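Local coordinates for protein probable porin (PDB 4FT6) that probably forms a beta-barrel channel in the outer membrane of Pseudomonas aeruginosa through which small solutes diffuse, at residues Ala13-Gly18 with Phe45-Lys50; Gln38-Gln43 with Leu72-Asp77; Gly153-Ser158 with Ser180-Tyr185; Gly229-Leu234 with Thr254-Ala259; Ala301-Trp306 with Ala332-Lys337. All blocks are in the same frame, centred on the assembly; numbering follows the deposited sequence.

Contact 1 of 5, residues Ala13-Gly18 with Phe45-Lys50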
# COMPACT_ATOMS: atom_id res chain seq x y z
N ALA A 13 -15.80 -11.52 18.70
CA ALA A 13 -14.35 -11.50 18.81
C ALA A 13 -13.74 -12.46 17.78
O ALA A 13 -14.31 -13.50 17.48
CB ALA A 13 -13.91 -11.87 20.21
N SER A 14 -12.57 -12.09 17.25
CA SER A 14 -11.82 -12.99 16.40
C SER A 14 -10.32 -12.91 16.68
O SER A 14 -9.80 -11.87 17.09
CB SER A 14 -12.09 -12.71 14.92
OG SER A 14 -11.66 -11.41 14.56
N VAL A 15 -9.64 -14.04 16.47
CA VAL A 15 -8.18 -14.08 16.50
C VAL A 15 -7.70 -14.82 15.26
O VAL A 15 -8.15 -15.94 14.98
CB VAL A 15 -7.64 -14.79 17.75
CG1 VAL A 15 -6.13 -14.62 17.86
CG2 VAL A 15 -8.32 -14.25 19.00
N SER A 16 -6.80 -14.20 14.51
CA SER A 16 -6.19 -14.86 13.36
C SER A 16 -4.67 -14.76 13.43
O SER A 16 -4.12 -13.80 14.00
CB SER A 16 -6.70 -14.25 12.06
OG SER A 16 -6.32 -12.89 11.97
N LEU A 17 -4.01 -15.77 12.87
CA LEU A 17 -2.56 -15.80 12.76
C LEU A 17 -2.20 -15.87 11.29
O LEU A 17 -2.38 -16.90 10.64
CB LEU A 17 -1.99 -17.01 13.49
CG LEU A 17 -0.49 -17.20 13.27
CD1 LEU A 17 0.29 -15.98 13.77
CD2 LEU A 17 0.02 -18.47 13.92
N GLY A 18 -1.68 -14.77 10.76
CA GLY A 18 -1.29 -14.73 9.37
C GLY A 18 0.14 -15.19 9.19
O GLY A 18 1.06 -14.72 9.88
N PHE A 45 4.95 -13.61 10.91
CA PHE A 45 3.76 -13.99 11.66
C PHE A 45 2.97 -12.74 11.97
O PHE A 45 3.53 -11.77 12.47
CB PHE A 45 4.16 -14.65 12.98
CG PHE A 45 4.97 -15.89 12.81
CD1 PHE A 45 6.34 -15.82 12.54
CD2 PHE A 45 4.39 -17.14 12.92
CE1 PHE A 45 7.09 -16.97 12.37
CE2 PHE A 45 5.14 -18.30 12.76
CZ PHE A 45 6.49 -18.21 12.49
N LEU A 46 1.67 -12.77 11.70
CA LEU A 46 0.82 -11.61 11.98
C LEU A 46 -0.36 -11.95 12.88
O LEU A 46 -1.33 -12.58 12.44
CB LEU A 46 0.32 -10.99 10.68
CG LEU A 46 -0.44 -9.67 10.84
CD1 LEU A 46 0.42 -8.66 11.62
CD2 LEU A 46 -0.84 -9.13 9.45
N LEU A 47 -0.26 -11.54 14.14
CA LEU A 47 -1.30 -11.83 15.12
C LEU A 47 -2.28 -10.68 15.19
O LEU A 47 -1.91 -9.53 15.46
CB LEU A 47 -0.69 -12.05 16.50
CG LEU A 47 -1.66 -12.57 17.56
CD1 LEU A 47 -2.36 -13.82 17.04
CD2 LEU A 47 -0.92 -12.86 18.87
N GLN A 48 -3.54 -10.99 14.92
CA GLN A 48 -4.59 -9.98 15.00
C GLN A 48 -5.74 -10.50 15.83
O GLN A 48 -6.42 -11.46 15.45
CB GLN A 48 -5.08 -9.61 13.60
CG GLN A 48 -4.14 -8.72 12.85
CD GLN A 48 -4.66 -8.35 11.48
OE1 GLN A 48 -4.73 -9.19 10.59
NE2 GLN A 48 -5.04 -7.09 11.31
N ALA A 49 -5.96 -9.85 16.98
CA ALA A 49 -7.01 -10.24 17.90
C ALA A 49 -7.94 -9.06 18.15
O ALA A 49 -7.51 -7.98 18.56
CB ALA A 49 -6.42 -10.73 19.20
N LYS A 50 -9.22 -9.27 17.88
CA LYS A 50 -10.21 -8.23 18.09
C LYS A 50 -11.25 -8.78 19.03
O LYS A 50 -11.69 -9.91 18.87
CB LYS A 50 -10.88 -7.86 16.76
CG LYS A 50 -9.91 -7.48 15.66
CD LYS A 50 -10.52 -7.74 14.30
CE LYS A 50 -9.50 -7.57 13.19
NZ LYS A 50 -9.37 -6.17 12.76
O HOH W 1 -3.93 -12.01 11.39
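V15 and L47 meet obliquely on the apolar face of two antiparallel strands, V15 CG1 lying 3.9 Å from L47 CD1. V15 has CG1 anti to its backbone N (chi1 -171°), which turns this branch to L47 and leaves CG2 beside A49, 4.0 Å from its CB. Farther along the same face L17 bends its CD1 across to F45; the methyl sits at the edge of the phenyl ring, near its plane, and 4.2 Å from F45 CB. The other face is mostly polar. There S16 and Q48 form a hydrogen-bonded pair, with S16 N to Q48 O at 2.9 Å, and a water lies 2.6 Å from S16 OG and within hydrogen-bonding distance of Q48 OE1 and L46 O. S14 OG and the aliphatic part of K50 touch on this face. The split fits a porin wall, oily toward the membrane and polar toward the channel, and a decyl maltoside detergent touches L47. Strands 14-28 and 37-50 make a hairpin joined here at its open end. Strand 58-71 continues the barrel beyond 45-50, pairing with F45, L47 and A49; the V15 and L17 backbones bond to L393 and L391 at the end of strand 380-392, which closes it.

Contact 2 of 5, residues Gln38-Gln43 with Leu72-Asp77. With C8E ((hydroxyethyloxy)tri(ethyloxy)octane), chain C.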
# COMPACT_ATOMS: atom_id res chain seq x y z
N GLN A 38 19.79 -7.78 -3.92
CA GLN A 38 19.12 -7.96 -2.64
C GLN A 38 18.43 -9.31 -2.71
O GLN A 38 17.43 -9.46 -3.43
CB GLN A 38 18.08 -6.87 -2.38
CG GLN A 38 18.63 -5.46 -2.24
CD GLN A 38 17.55 -4.38 -2.38
OE1 GLN A 38 16.35 -4.68 -2.49
NE2 GLN A 38 17.98 -3.13 -2.39
N GLU A 39 18.94 -10.29 -1.98
CA GLU A 39 18.32 -11.61 -1.98
C GLU A 39 18.16 -12.14 -0.57
O GLU A 39 19.14 -12.58 0.04
CB GLU A 39 19.14 -12.61 -2.78
CG GLU A 39 18.55 -14.01 -2.80
CD GLU A 39 19.45 -15.00 -3.49
OE1 GLU A 39 20.69 -14.81 -3.44
OE2 GLU A 39 18.93 -15.96 -4.09
N GLU A 40 16.93 -12.12 -0.06
CA GLU A 40 16.67 -12.62 1.29
C GLU A 40 15.45 -13.54 1.35
O GLU A 40 14.62 -13.57 0.43
CB GLU A 40 16.53 -11.46 2.28
CG GLU A 40 17.83 -10.74 2.57
CD GLU A 40 17.66 -9.56 3.51
OE1 GLU A 40 18.44 -9.46 4.49
OE2 GLU A 40 16.75 -8.73 3.26
N TRP A 41 15.36 -14.30 2.43
CA TRP A 41 14.25 -15.21 2.64
C TRP A 41 13.83 -15.18 4.12
O TRP A 41 14.66 -15.35 5.01
CB TRP A 41 14.68 -16.61 2.25
CG TRP A 41 13.60 -17.61 2.39
CD1 TRP A 41 12.26 -17.40 2.24
CD2 TRP A 41 13.77 -19.01 2.69
NE1 TRP A 41 11.58 -18.58 2.43
CE2 TRP A 41 12.48 -19.58 2.71
CE3 TRP A 41 14.88 -19.82 2.94
CZ2 TRP A 41 12.27 -20.94 2.98
CZ3 TRP A 41 14.67 -21.17 3.21
CH2 TRP A 41 13.38 -21.71 3.22
N ALA A 42 12.54 -14.98 4.37
CA ALA A 42 12.06 -14.72 5.72
C ALA A 42 10.66 -15.28 5.94
O ALA A 42 9.89 -15.45 4.99
CB ALA A 42 12.07 -13.22 6.02
N GLN A 43 10.34 -15.53 7.21
CA GLN A 43 9.01 -15.99 7.59
C GLN A 43 8.39 -14.99 8.54
O GLN A 43 8.98 -14.64 9.57
CB GLN A 43 9.10 -17.35 8.28
CG GLN A 43 7.77 -17.82 8.87
CD GLN A 43 6.77 -18.10 7.77
OE1 GLN A 43 7.13 -18.59 6.70
NE2 GLN A 43 5.49 -17.79 8.03
N LEU A 72 15.42 -16.37 7.53
CA LEU A 72 15.62 -17.74 7.10
C LEU A 72 16.93 -17.87 6.30
O LEU A 72 17.67 -18.85 6.44
CB LEU A 72 14.42 -18.23 6.26
CG LEU A 72 13.09 -18.25 7.02
CD1 LEU A 72 11.95 -18.78 6.16
CD2 LEU A 72 13.26 -19.06 8.30
N ASP A 73 17.22 -16.86 5.49
CA ASP A 73 18.46 -16.85 4.72
C ASP A 73 18.85 -15.42 4.33
O ASP A 73 18.04 -14.67 3.78
CB ASP A 73 18.34 -17.73 3.48
CG ASP A 73 19.67 -17.95 2.77
OD1 ASP A 73 19.98 -17.17 1.84
OD2 ASP A 73 20.41 -18.89 3.13
N SER A 74 20.10 -15.06 4.62
CA SER A 74 20.63 -13.75 4.27
C SER A 74 22.15 -13.72 4.43
O SER A 74 22.72 -14.47 5.24
CB SER A 74 20.01 -12.65 5.14
OG SER A 74 20.50 -11.37 4.77
N SER A 75 22.78 -12.85 3.66
CA SER A 75 24.21 -12.61 3.74
C SER A 75 24.37 -11.10 3.61
O SER A 75 23.64 -10.48 2.84
CB SER A 75 24.94 -13.35 2.61
OG SER A 75 26.34 -13.23 2.74
N PRO A 76 25.30 -10.50 4.38
CA PRO A 76 25.38 -9.03 4.44
C PRO A 76 25.55 -8.37 3.06
O PRO A 76 25.04 -7.27 2.85
CB PRO A 76 26.61 -8.77 5.33
CG PRO A 76 26.73 -10.03 6.18
CD PRO A 76 26.33 -11.14 5.23
N ASP A 77 26.23 -9.05 2.13
CA ASP A 77 26.44 -8.51 0.79
C ASP A 77 25.14 -8.33 -0.01
O ASP A 77 25.14 -7.72 -1.08
CB ASP A 77 27.42 -9.38 -0.01
CG ASP A 77 26.96 -10.83 -0.12
OD1 ASP A 77 26.65 -11.43 0.93
OD2 ASP A 77 26.92 -11.37 -1.24
C3 C8E C . 19.20 -20.07 -0.39
C4 C8E C . 17.97 -20.78 0.14
C5 C8E C . 16.72 -19.93 -0.06
C6 C8E C . 15.63 -20.72 -0.79
C7 C8E C . 14.24 -20.14 -0.55
C8 C8E C . 13.21 -20.79 -1.47
O9 C8E C . 11.98 -20.99 -0.80
C10 C8E C . 11.03 -19.99 -1.08
C11 C8E C . 9.63 -20.48 -0.71
O12 C8E C . 8.66 -19.48 -0.96
C13 C8E C . 7.56 -19.98 -1.68
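W41 extends its indole with CG anti to the backbone N (chi1 -178°), and L72 swings CG anti to its own carbonyl carbon (chi1 -62°); together these torsions lay L72 CD1 over one face of the indole. The methyl is 3.8 Å from the centroid of the five-membered ring and 19° off its normal, a CH-pi contact. On the opposite face lies the alkyl chain of a C8E detergent, whose C7 comes 3.5 Å from W41 CD2, so the indole is sandwiched between leucine and detergent. D73 CB meets the ring at its edge. The backbone carries a classic beta bulge: L72 and D73 both face W41, and W41 O accepts from L72 N at 2.8 Å and from D73 N at 3.0 Å. An indole with detergent lying on its face at the outside of a barrel is consistent with a place in the membrane interface belt of a porin. Beyond the bulge, S74 OG donates at 2.8 Å to E40 OE1, which receives it on its anti lone pair. The second oxygen, E40 OE2, is held by S81, and W41 NE1 bonds to N21 on strand 14-28. D73 OD1 forms a salt bridge with R78.

Contact 3 of 5, residues Gly153-Ser158 with Ser180-Tyr185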
# COMPACT_ATOMS: atom_id res chain seq x y z
N GLY A 153 -11.94 11.16 9.86
CA GLY A 153 -11.07 12.10 10.53
C GLY A 153 -10.06 11.33 11.37
O GLY A 153 -10.35 10.23 11.86
N GLY A 154 -8.87 11.90 11.53
CA GLY A 154 -7.89 11.29 12.40
C GLY A 154 -6.59 12.07 12.46
O GLY A 154 -6.36 13.02 11.69
N GLN A 155 -5.73 11.64 13.39
CA GLN A 155 -4.41 12.22 13.55
C GLN A 155 -3.40 11.11 13.84
O GLN A 155 -3.61 10.27 14.72
CB GLN A 155 -4.39 13.27 14.68
CG GLN A 155 -3.02 13.48 15.32
CD GLN A 155 -3.01 14.54 16.42
OE1 GLN A 155 -2.37 14.36 17.47
NE2 GLN A 155 -3.69 15.66 16.17
N MET A 156 -2.30 11.10 13.09
CA MET A 156 -1.25 10.14 13.34
C MET A 156 -0.05 10.89 13.91
O MET A 156 0.16 12.06 13.57
CB MET A 156 -0.86 9.45 12.03
CG MET A 156 -1.26 8.01 11.96
SD MET A 156 -3.02 7.80 12.04
CE MET A 156 -3.21 6.05 11.82
N ARG A 157 0.73 10.24 14.77
CA ARG A 157 1.90 10.87 15.37
C ARG A 157 3.22 10.22 15.00
O ARG A 157 4.25 10.89 14.94
CB ARG A 157 1.77 10.91 16.89
CG ARG A 157 0.49 11.57 17.29
CD ARG A 157 0.44 11.96 18.72
NE ARG A 157 -0.58 12.99 18.86
CZ ARG A 157 -0.79 13.70 19.96
NH1 ARG A 157 -0.05 13.49 21.04
NH2 ARG A 157 -1.74 14.62 19.96
N SER A 158 3.17 8.92 14.75
CA SER A 158 4.35 8.17 14.37
C SER A 158 3.98 6.97 13.51
O SER A 158 2.80 6.60 13.40
CB SER A 158 5.03 7.65 15.61
OG SER A 158 4.27 6.56 16.08
N SER A 180 7.62 15.21 11.39
CA SER A 180 6.46 15.77 12.08
C SER A 180 5.83 14.84 13.11
O SER A 180 5.76 13.63 12.91
CB SER A 180 5.39 16.20 11.08
OG SER A 180 4.41 16.99 11.72
N ASP A 181 5.38 15.46 14.20
CA ASP A 181 4.55 14.84 15.24
C ASP A 181 3.12 14.68 14.78
O ASP A 181 2.38 13.85 15.30
CB ASP A 181 4.44 15.79 16.44
CG ASP A 181 5.57 15.66 17.39
OD1 ASP A 181 6.63 16.25 17.12
OD2 ASP A 181 5.39 15.01 18.45
N ARG A 182 2.69 15.51 13.85
CA ARG A 182 1.26 15.63 13.64
C ARG A 182 0.83 15.50 12.19
O ARG A 182 1.15 16.34 11.34
CB ARG A 182 0.76 16.94 14.28
CG ARG A 182 -0.21 16.73 15.45
CD ARG A 182 0.27 17.34 16.75
NE ARG A 182 0.65 16.30 17.70
CZ ARG A 182 1.21 16.53 18.88
NH1 ARG A 182 1.47 17.76 19.26
NH2 ARG A 182 1.52 15.52 19.67
N PHE A 183 0.10 14.42 11.91
CA PHE A 183 -0.52 14.25 10.61
C PHE A 183 -2.04 14.22 10.77
O PHE A 183 -2.59 13.22 11.27
CB PHE A 183 -0.02 12.96 9.94
CG PHE A 183 -0.66 12.68 8.59
CD1 PHE A 183 -0.25 13.38 7.45
CD2 PHE A 183 -1.67 11.73 8.45
CE1 PHE A 183 -0.85 13.13 6.18
CE2 PHE A 183 -2.26 11.47 7.19
CZ PHE A 183 -1.85 12.17 6.06
N ASP A 184 -2.71 15.30 10.35
CA ASP A 184 -4.17 15.44 10.51
C ASP A 184 -4.87 15.33 9.16
O ASP A 184 -4.44 15.93 8.16
CB ASP A 184 -4.51 16.79 11.15
CG ASP A 184 -3.99 16.91 12.57
OD1 ASP A 184 -4.50 16.20 13.46
OD2 ASP A 184 -3.08 17.73 12.81
N TYR A 185 -5.97 14.58 9.13
CA TYR A 185 -6.74 14.44 7.90
C TYR A 185 -8.25 14.52 8.12
O TYR A 185 -8.76 14.35 9.23
CB TYR A 185 -6.40 13.13 7.19
CG TYR A 185 -6.86 11.90 7.95
CD1 TYR A 185 -6.10 11.35 8.98
CD2 TYR A 185 -8.06 11.28 7.63
CE1 TYR A 185 -6.53 10.21 9.67
CE2 TYR A 185 -8.50 10.14 8.32
CZ TYR A 185 -7.73 9.62 9.33
OH TYR A 185 -8.18 8.49 9.99
O HOH W 2 -10.56 7.72 9.52
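Y185 lays its ring over the backbone of G153 and G154 in an antiparallel pair of barrel strands, 149-160 and 183-192. The phenol turns back over the neighbouring strand because CG stands between the backbone N and the carbonyl carbon (chi1 68°), and the ring packs over G154, which has no side chain. The arrangement recalls the glycine-aromatic pairs of beta sheets, in which a ring shields a bare stretch of the partner strand. Beneath it Y185 N donates to G154 O at 3.0 Å, whereas the return bond from G154 N is weak. M156 and F183 form the next hydrogen-bonded pair, M156 N reaching F183 O at 2.8 Å. Their side chains share the face of Y185, and strand 117-121 packs on M156 through L117 and P119 and on Y185 through L121.

The other face is polar. Q155 and D184 lie side by side, their amide and carboxylate planes 70° apart, and Q155 NE2 donates to the syn lone pair of D184 OD1 at 2.9 Å. What fixes the amide is R157 on the same strand: side-on, its NE and NH2 both donate to Q155 OE1, which lies in the guanidinium plane. R182 comes over a face of that guanidinium with the planes 46° apart; the closeness of these two like charges is doubtful at this resolution. Farther out, S180 starts an ST turn that leads into R182, its OG accepting from R182 N at 3.1 Å.

Contact 4 of 5, residues Gly229-Leu234 with Thr254-Ala259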
# COMPACT_ATOMS: atom_id res chain seq x y z
N GLY A 229 -15.23 -0.59 -15.40
CA GLY A 229 -14.89 0.28 -14.28
C GLY A 229 -14.03 1.45 -14.71
O GLY A 229 -13.08 1.28 -15.48
N ALA A 230 -14.37 2.64 -14.22
CA ALA A 230 -13.63 3.86 -14.51
C ALA A 230 -13.34 4.61 -13.21
O ALA A 230 -14.22 4.80 -12.36
CB ALA A 230 -14.41 4.75 -15.46
N SER A 231 -12.09 5.03 -13.04
CA SER A 231 -11.72 5.80 -11.87
C SER A 231 -10.74 6.89 -12.26
O SER A 231 -9.92 6.70 -13.16
CB SER A 231 -11.11 4.91 -10.79
OG SER A 231 -10.36 5.67 -9.86
N VAL A 232 -10.85 8.04 -11.60
CA VAL A 232 -9.89 9.11 -11.76
C VAL A 232 -9.68 9.80 -10.41
O VAL A 232 -10.63 10.02 -9.67
CB VAL A 232 -10.36 10.11 -12.85
CG1 VAL A 232 -11.79 10.56 -12.58
CG2 VAL A 232 -9.42 11.29 -12.93
N GLY A 233 -8.42 10.07 -10.06
CA GLY A 233 -8.12 10.81 -8.85
C GLY A 233 -7.16 11.96 -9.10
O GLY A 233 -6.41 11.95 -10.08
N LEU A 234 -7.18 12.95 -8.21
CA LEU A 234 -6.24 14.07 -8.29
C LEU A 234 -5.68 14.44 -6.92
O LEU A 234 -6.43 14.68 -5.97
CB LEU A 234 -6.92 15.29 -8.91
CG LEU A 234 -6.01 16.51 -9.06
CD1 LEU A 234 -4.84 16.17 -9.98
CD2 LEU A 234 -6.80 17.69 -9.61
N THR A 254 -4.15 10.65 -11.86
CA THR A 254 -4.17 9.22 -12.15
C THR A 254 -5.59 8.85 -12.54
O THR A 254 -6.54 9.51 -12.13
CB THR A 254 -3.74 8.37 -10.93
OG1 THR A 254 -4.00 6.98 -11.19
CG2 THR A 254 -4.53 8.77 -9.68
N GLY A 255 -5.73 7.81 -13.35
CA GLY A 255 -7.04 7.36 -13.76
C GLY A 255 -6.89 6.09 -14.58
O GLY A 255 -5.83 5.84 -15.17
N PHE A 256 -7.93 5.28 -14.61
CA PHE A 256 -7.89 4.12 -15.48
C PHE A 256 -9.28 3.75 -15.95
O PHE A 256 -10.28 4.28 -15.45
CB PHE A 256 -7.28 2.92 -14.76
CG PHE A 256 -8.12 2.42 -13.61
CD1 PHE A 256 -9.24 1.63 -13.83
CD2 PHE A 256 -7.77 2.73 -12.29
CE1 PHE A 256 -10.01 1.17 -12.77
CE2 PHE A 256 -8.54 2.26 -11.22
CZ PHE A 256 -9.67 1.48 -11.47
N PHE A 257 -9.33 2.81 -16.88
CA PHE A 257 -10.57 2.24 -17.34
C PHE A 257 -10.32 0.76 -17.47
O PHE A 257 -9.27 0.33 -17.95
CB PHE A 257 -10.93 2.81 -18.70
CG PHE A 257 -11.98 2.01 -19.41
CD1 PHE A 257 -13.32 2.20 -19.11
CD2 PHE A 257 -11.63 1.07 -20.37
CE1 PHE A 257 -14.29 1.46 -19.76
CE2 PHE A 257 -12.60 0.33 -21.02
CZ PHE A 257 -13.93 0.52 -20.72
N SER A 258 -11.30 -0.03 -17.05
CA SER A 258 -11.11 -1.47 -17.00
C SER A 258 -12.34 -2.14 -17.55
O SER A 258 -13.47 -1.70 -17.29
CB SER A 258 -10.87 -1.93 -15.55
OG SER A 258 -10.61 -3.32 -15.51
N ALA A 259 -12.13 -3.19 -18.33
CA ALA A 259 -13.23 -3.96 -18.90
C ALA A 259 -12.94 -5.43 -18.65
O ALA A 259 -11.82 -5.90 -18.86
CB ALA A 259 -13.36 -3.68 -20.39
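G229 O receives the shortest hydrogen bond of this contact, from S258 N at 2.7 Å, and G229 N returns one to S258 O. The pair belongs to a regular antiparallel hairpin of the porin barrel, formed by strands 226-239 and 249-261, whose short segments run 177° apart. Two further hydrogen-bonded pairs follow, S231 with F256 and G233 with T254, each joined by two backbone bonds; F256 N to S231 O measures 2.8 Å.

The main side-chain contact is made by F256. Its CG takes the crowded position between the backbone N and the carbonyl carbon (chi1 66°), which folds the ring across to the opposite strand. S231 CB then lies over a face of the ring, 4.1 Å from its centroid and 28° off the normal, in a CH-pi contact. On this same face of the strands T254 rests CG2 against the backbone of G233, while its hydroxyl, OG1, bonds to the backbone N of V290, in a loop whose V290 also touches F256. A230, V232 and F257 occupy the other face. F257 turns CD1 to within 3.8 Å of G229 O, and V232 faces G255 in a non-hydrogen-bonded pair. Strands 210-223 and 264-274 extend the wall on the two flanks. V232 leans toward the hairpin partner as well: its CG2 methyl lies 3.5 Å from T254 O.

Contact 5 of 5, residues Ala301-Trp306 with Ala332-Lys337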
# COMPACT_ATOMS: atom_id res chain seq x y z
N ALA A 301 9.36 14.14 -10.71
CA ALA A 301 8.87 15.44 -11.17
C ALA A 301 8.63 15.45 -12.69
O ALA A 301 9.51 15.11 -13.48
CB ALA A 301 9.84 16.56 -10.77
N GLY A 302 7.41 15.81 -13.08
CA GLY A 302 7.05 15.93 -14.49
C GLY A 302 6.79 14.62 -15.19
O GLY A 302 6.52 14.60 -16.40
N GLU A 303 6.87 13.50 -14.47
CA GLU A 303 6.76 12.21 -15.15
C GLU A 303 5.36 11.98 -15.69
O GLU A 303 4.38 11.98 -14.94
CB GLU A 303 7.19 11.03 -14.28
CG GLU A 303 7.20 9.71 -15.07
CD GLU A 303 8.25 8.72 -14.58
OE1 GLU A 303 8.35 8.53 -13.35
OE2 GLU A 303 8.98 8.14 -15.41
N ARG A 304 5.27 11.81 -17.00
CA ARG A 304 4.05 11.38 -17.67
C ARG A 304 4.16 9.89 -17.92
O ARG A 304 5.22 9.41 -18.35
CB ARG A 304 3.89 12.14 -18.98
CG ARG A 304 3.59 13.60 -18.75
CD ARG A 304 4.51 14.54 -19.49
NE ARG A 304 3.85 15.10 -20.67
CZ ARG A 304 4.32 16.11 -21.39
NH1 ARG A 304 5.45 16.72 -21.05
NH2 ARG A 304 3.65 16.52 -22.45
N SER A 305 3.09 9.14 -17.67
CA SER A 305 3.15 7.70 -17.83
C SER A 305 1.78 7.09 -18.12
O SER A 305 0.75 7.67 -17.77
CB SER A 305 3.78 7.03 -16.59
OG SER A 305 3.03 7.28 -15.42
N TRP A 306 1.79 5.92 -18.77
CA TRP A 306 0.57 5.13 -18.95
C TRP A 306 0.79 3.66 -18.60
O TRP A 306 1.90 3.23 -18.28
CB TRP A 306 0.09 5.23 -20.39
CG TRP A 306 1.12 4.85 -21.41
CD1 TRP A 306 2.01 5.69 -22.03
CD2 TRP A 306 1.35 3.54 -21.97
NE1 TRP A 306 2.77 4.98 -22.92
CE2 TRP A 306 2.39 3.66 -22.90
CE3 TRP A 306 0.78 2.28 -21.76
CZ2 TRP A 306 2.87 2.56 -23.64
CZ3 TRP A 306 1.26 1.19 -22.48
CH2 TRP A 306 2.29 1.34 -23.41
N ALA A 332 7.86 8.99 -19.32
CA ALA A 332 8.74 9.92 -20.01
C ALA A 332 8.65 11.31 -19.39
O ALA A 332 7.77 11.56 -18.56
CB ALA A 332 8.41 9.96 -21.47
N HIS A 333 9.57 12.19 -19.79
CA HIS A 333 9.62 13.57 -19.29
C HIS A 333 9.94 13.72 -17.81
O HIS A 333 9.60 14.74 -17.21
CB HIS A 333 8.33 14.33 -19.60
CG HIS A 333 8.00 14.39 -21.05
ND1 HIS A 333 6.91 13.72 -21.59
CD2 HIS A 333 8.59 15.03 -22.07
CE1 HIS A 333 6.86 13.96 -22.88
NE2 HIS A 333 7.87 14.74 -23.21
N ALA A 334 10.58 12.73 -17.20
CA ALA A 334 10.95 12.86 -15.78
C ALA A 334 12.19 13.75 -15.64
O ALA A 334 13.10 13.67 -16.47
CB ALA A 334 11.19 11.50 -15.16
N ARG A 335 12.23 14.57 -14.58
CA ARG A 335 13.38 15.44 -14.29
C ARG A 335 14.24 14.90 -13.14
O ARG A 335 13.71 14.54 -12.08
CB ARG A 335 12.90 16.86 -13.97
CG ARG A 335 11.67 17.26 -14.77
CD ARG A 335 11.48 18.76 -14.83
NE ARG A 335 10.15 19.08 -15.34
CZ ARG A 335 9.11 19.43 -14.58
NH1 ARG A 335 9.27 19.54 -13.27
NH2 ARG A 335 7.93 19.68 -15.13
N THR A 336 15.55 14.81 -13.35
CA THR A 336 16.45 14.21 -12.36
C THR A 336 17.78 14.95 -12.23
O THR A 336 18.84 14.32 -12.19
CB THR A 336 16.79 12.74 -12.70
OG1 THR A 336 17.64 12.70 -13.86
CG2 THR A 336 15.53 11.91 -12.95
N LYS A 337 17.72 16.28 -12.16
CA LYS A 337 18.92 17.13 -12.08
C LYS A 337 19.88 16.92 -13.26
O LYS A 337 20.23 17.87 -13.97
CB LYS A 337 19.65 16.94 -10.74
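A beta hairpin of the porin barrel, strands 304-313 and 322-334, meets here at the end remote from its turn, where both chains pass into loops. R304 and A332 form a hydrogen-bonded antiparallel pair: A332 N donates to R304 O at 2.8 Å and R304 N to A332 O at 3.0 Å. Past this pair the strand is disturbed by a G1 beta bulge, H333 and A334 both facing G342, with H333 at a positive phi of 65°. H333 thereby points to the opposite chain, and the R304 guanidinium stacks on its imidazole, the centres 3.8 Å apart and the planes at 26°. R304 reaches it by bending at chi2 and chi3, so that NH1 comes over the centre of the ring. The contact is a stack and not a hydrogen bond; the nitrogens face one another at poor angles.

A second arginine works differently. R335 N bonds to A301 O at 3.0 Å, while its side chain runs out extended and sets the face of its guanidinium over G302, NH2 lying 3.9 Å from G302 CA. Positive phi at G302 turns the chain there, and R335 NH1 finds its partner in G275 O. E303 turns away from both arginines; its OE2 lies near A334 CB, and its OE1 is held in a salt bridge by R296. Strand 264-274 flanks one side, bonding through M273 and Q271 to E303 and S305 and touching R304 with Y270 and R272; strand 342-354 takes the other side through the A334-G342 backbone bond.

From the N terminus, contact 1 closes the hairpin of strands 14-28 and 37-50 at its open end. Contact 2 starts within that span, at 38-43, and ends beyond it at 72-77, so the two cross and share strand 37-50, tying the first strands to the loop after strand 58-71. The other contacts follow in series. Contact 3 closes the loop between strands 149-160 and 183-192; contacts 4 and 5 each close a later hairpin, with centres about 20 Å apart and no touch. Contacts 4 and 5 both lie on the opposite side of the chain's centre from contact 1, their centres about 34 and 42 Å from it. Each contact joins neighbouring strands, or a strand and a loop, of the same barrel wall.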